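Local coordinates for protein muramoyltetrapeptide carboxypeptidase (Oxalobacter formigenes OXCC13, PDB 6UUK) that probably acts as a serine-type carboxypeptidase of the S66 family that trims muramoyl tetrapeptides of the bacterial cell wall, at residues L218-T224 with G241-D247. Residues are numbered along the deposited sequence; the frame is centred on the assembly and turned at random.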
loop_
_atom_site.group_PDB
_atom_site.type_symbol
_atom_site.label_atom_id
_atom_site.label_comp_id
_atom_site.label_asym_id
_atom_site.label_seq_id
_atom_site.Cartn_x
_atom_site.Cartn_y
_atom_site.Cartn_z
ATOM N N LEU B 218 21.118 -5.359 7.859
ATOM C CA LEU B 218 19.994 -6.106 7.313
ATOM C C LEU B 218 18.691 -5.618 7.935
ATOM O O LEU B 218 18.587 -5.490 9.158
ATOM C CB LEU B 218 20.173 -7.601 7.570
ATOM C CG LEU B 218 19.132 -8.527 6.939
ATOM C CD1 LEU B 218 19.233 -8.494 5.421
ATOM C CD2 LEU B 218 19.287 -9.946 7.459
ATOM N N TRP B 219 17.698 -5.354 7.089
ATOM C CA TRP B 219 16.405 -4.878 7.561
ATOM C C TRP B 219 15.372 -5.082 6.465
ATOM O O TRP B 219 15.713 -5.284 5.297
ATOM C CB TRP B 219 16.468 -3.406 7.979
ATOM C CG TRP B 219 16.686 -2.457 6.840
ATOM C CD1 TRP B 219 17.830 -2.296 6.115
ATOM C CD2 TRP B 219 15.737 -1.527 6.306
ATOM N NE1 TRP B 219 17.649 -1.328 5.155
ATOM C CE2 TRP B 219 16.372 -0.840 5.253
ATOM C CE3 TRP B 219 14.409 -1.212 6.613
ATOM C CZ2 TRP B 219 15.727 0.143 4.506
ATOM C CZ3 TRP B 219 13.770 -0.235 5.871
ATOM C CH2 TRP B 219 14.430 0.431 4.830
ATOM N N GLY B 220 14.101 -5.028 6.861
ATOM C CA GLY B 220 12.988 -5.189 5.955
ATOM C C GLY B 220 11.971 -6.152 6.525
ATOM O O GLY B 220 11.889 -6.354 7.742
ATOM N N GLY B 221 11.186 -6.750 5.632
ATOM C CA GLY B 221 10.164 -7.695 6.037
ATOM C C GLY B 221 9.056 -7.847 5.016
ATOM O O GLY B 221 9.303 -8.242 3.873
ATOM N N ASN B 222 7.826 -7.537 5.418
ATOM C CA ASN B 222 6.685 -7.641 4.519
ATOM C C ASN B 222 6.624 -6.418 3.612
ATOM O O ASN B 222 6.750 -5.283 4.078
ATOM C CB ASN B 222 5.391 -7.781 5.319
ATOM C CG ASN B 222 4.178 -7.987 4.435
ATOM O OD1 ASN B 222 3.487 -7.033 4.082
ATOM N ND2 ASN B 222 3.914 -9.236 4.072
ATOM N N LEU B 223 6.429 -6.656 2.312
ATOM C CA LEU B 223 6.445 -5.558 1.349
ATOM C C LEU B 223 5.267 -4.614 1.555
ATOM O O LEU B 223 5.409 -3.395 1.403
ATOM C CB LEU B 223 6.447 -6.111 -0.076
ATOM C CG LEU B 223 6.433 -5.073 -1.199
ATOM C CD1 LEU B 223 7.643 -4.156 -1.102
ATOM C CD2 LEU B 223 6.377 -5.749 -2.558
ATOM N N THR B 224 4.096 -5.155 1.898
ATOM C CA THR B 224 2.927 -4.306 2.104
ATOM C C THR B 224 3.099 -3.420 3.332
ATOM O O THR B 224 2.675 -2.258 3.331
ATOM C CB THR B 224 1.668 -5.165 2.232
ATOM O OG1 THR B 224 1.535 -5.996 1.071
ATOM C CG2 THR B 224 0.429 -4.291 2.361
ATOM N N GLY B 241 22.281 -0.184 3.731
ATOM C CA GLY B 241 21.960 -1.486 4.267
ATOM C C GLY B 241 21.519 -2.467 3.190
ATOM O O GLY B 241 21.470 -2.164 2.000
ATOM N N ILE B 242 21.196 -3.675 3.641
ATOM C CA ILE B 242 20.716 -4.746 2.777
ATOM C C ILE B 242 19.243 -4.959 3.097
ATOM O O ILE B 242 18.898 -5.453 4.179
ATOM C CB ILE B 242 21.526 -6.036 2.961
ATOM C CG1 ILE B 242 23.019 -5.754 2.774
ATOM C CG2 ILE B 242 21.062 -7.101 1.982
ATOM C CD1 ILE B 242 23.896 -6.978 2.919
ATOM N N LEU B 243 18.375 -4.588 2.163
ATOM C CA LEU B 243 16.933 -4.619 2.367
ATOM C C LEU B 243 16.346 -5.885 1.753
ATOM O O LEU B 243 16.669 -6.234 0.613
ATOM C CB LEU B 243 16.277 -3.381 1.753
ATOM C CG LEU B 243 14.761 -3.238 1.899
ATOM C CD1 LEU B 243 14.373 -3.049 3.354
ATOM C CD2 LEU B 243 14.250 -2.084 1.054
ATOM N N PHE B 244 15.487 -6.565 2.510
ATOM C CA PHE B 244 14.794 -7.755 2.041
ATOM C C PHE B 244 13.290 -7.569 2.185
ATOM O O PHE B 244 12.815 -6.936 3.133
ATOM C CB PHE B 244 15.249 -9.012 2.804
ATOM C CG PHE B 244 14.847 -9.029 4.254
ATOM C CD1 PHE B 244 15.636 -8.414 5.212
ATOM C CD2 PHE B 244 13.690 -9.674 4.661
ATOM C CE1 PHE B 244 15.272 -8.433 6.546
ATOM C CE2 PHE B 244 13.321 -9.695 5.992
ATOM C CZ PHE B 244 14.113 -9.074 6.936
ATOM N N VAL B 245 12.540 -8.124 1.229
ATOM C CA VAL B 245 11.089 -7.990 1.192
ATOM C C VAL B 245 10.462 -9.329 0.824
ATOM O O VAL B 245 11.106 -10.211 0.251
ATOM C CB VAL B 245 10.625 -6.902 0.197
ATOM C CG1 VAL B 245 11.046 -5.522 0.672
ATOM C CG2 VAL B 245 11.175 -7.184 -1.193
ATOM N N GLU B 246 9.181 -9.466 1.165
ATOM C CA GLU B 246 8.392 -10.640 0.816
ATOM C C GLU B 246 6.918 -10.278 0.937
ATOM O O GLU B 246 6.558 -9.288 1.581
ATOM C CB GLU B 246 8.739 -11.843 1.702
ATOM C CG GLU B 246 8.647 -11.592 3.204
ATOM C CD GLU B 246 7.226 -11.655 3.733
ATOM O OE1 GLU B 246 6.907 -10.900 4.676
ATOM O OE2 GLU B 246 6.428 -12.456 3.204
ATOM N N ASP B 247 6.070 -11.094 0.315
ATOM C CA ASP B 247 4.633 -10.848 0.325
ATOM C C ASP B 247 3.918 -12.086 -0.201
ATOM O O ASP B 247 4.540 -13.012 -0.727
ATOM C CB ASP B 247 4.270 -9.617 -0.510
ATOM C CG ASP B 247 3.196 -8.768 0.139
ATOM O OD1 ASP B 247 2.387 -9.320 0.914
ATOM O OD2 ASP B 247 3.163 -7.548 -0.125
#
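Strand 218-222 pairs in parallel with strand 242-247 in the buried middle of the seven-stranded mixed sheet of the LD-carboxypeptidase C-terminal region, the two strands of a beta-alpha-beta unit whose helix, 223-228, starts straight after N222. W219 N bonds to I242 O, F244 N to W219 O and G221 N to F244 O; E246 N to G221 O is weak, but L223 N, at the start of the helix, bonds E246 O at 2.7 Å. The F244 ring, with CG between the backbone N and the carbonyl carbon (chi1 68°), turns back over the neighbouring strand and lays one face on the glycine backbone, G220 CA sitting 4.2 Å from the ring centroid. The backbone angles of G220 by themselves call for glycine. L218 CD1 reaches F244 CD1 at 3.6 Å, the two side chains crossing at about a right angle. An alanine in place of F244 would probably uncover the G220-G221 backbone and leave L218 CD1 without its aromatic neighbour. W219 instead receives L243 CD1 over the centre of its six-membered ring, 3.4 Å from the centroid. At the C-terminal end lies E246, predicted to belong to the charge relay: OE1 takes a weak bond from N222 ND2, while OE2 is weakly bonded to H316. N222 itself caps the helix through OD1 to M225 N. Beside it, T224 OG1 donates to the syn lone pair of D247 OD2 at 2.5 Å.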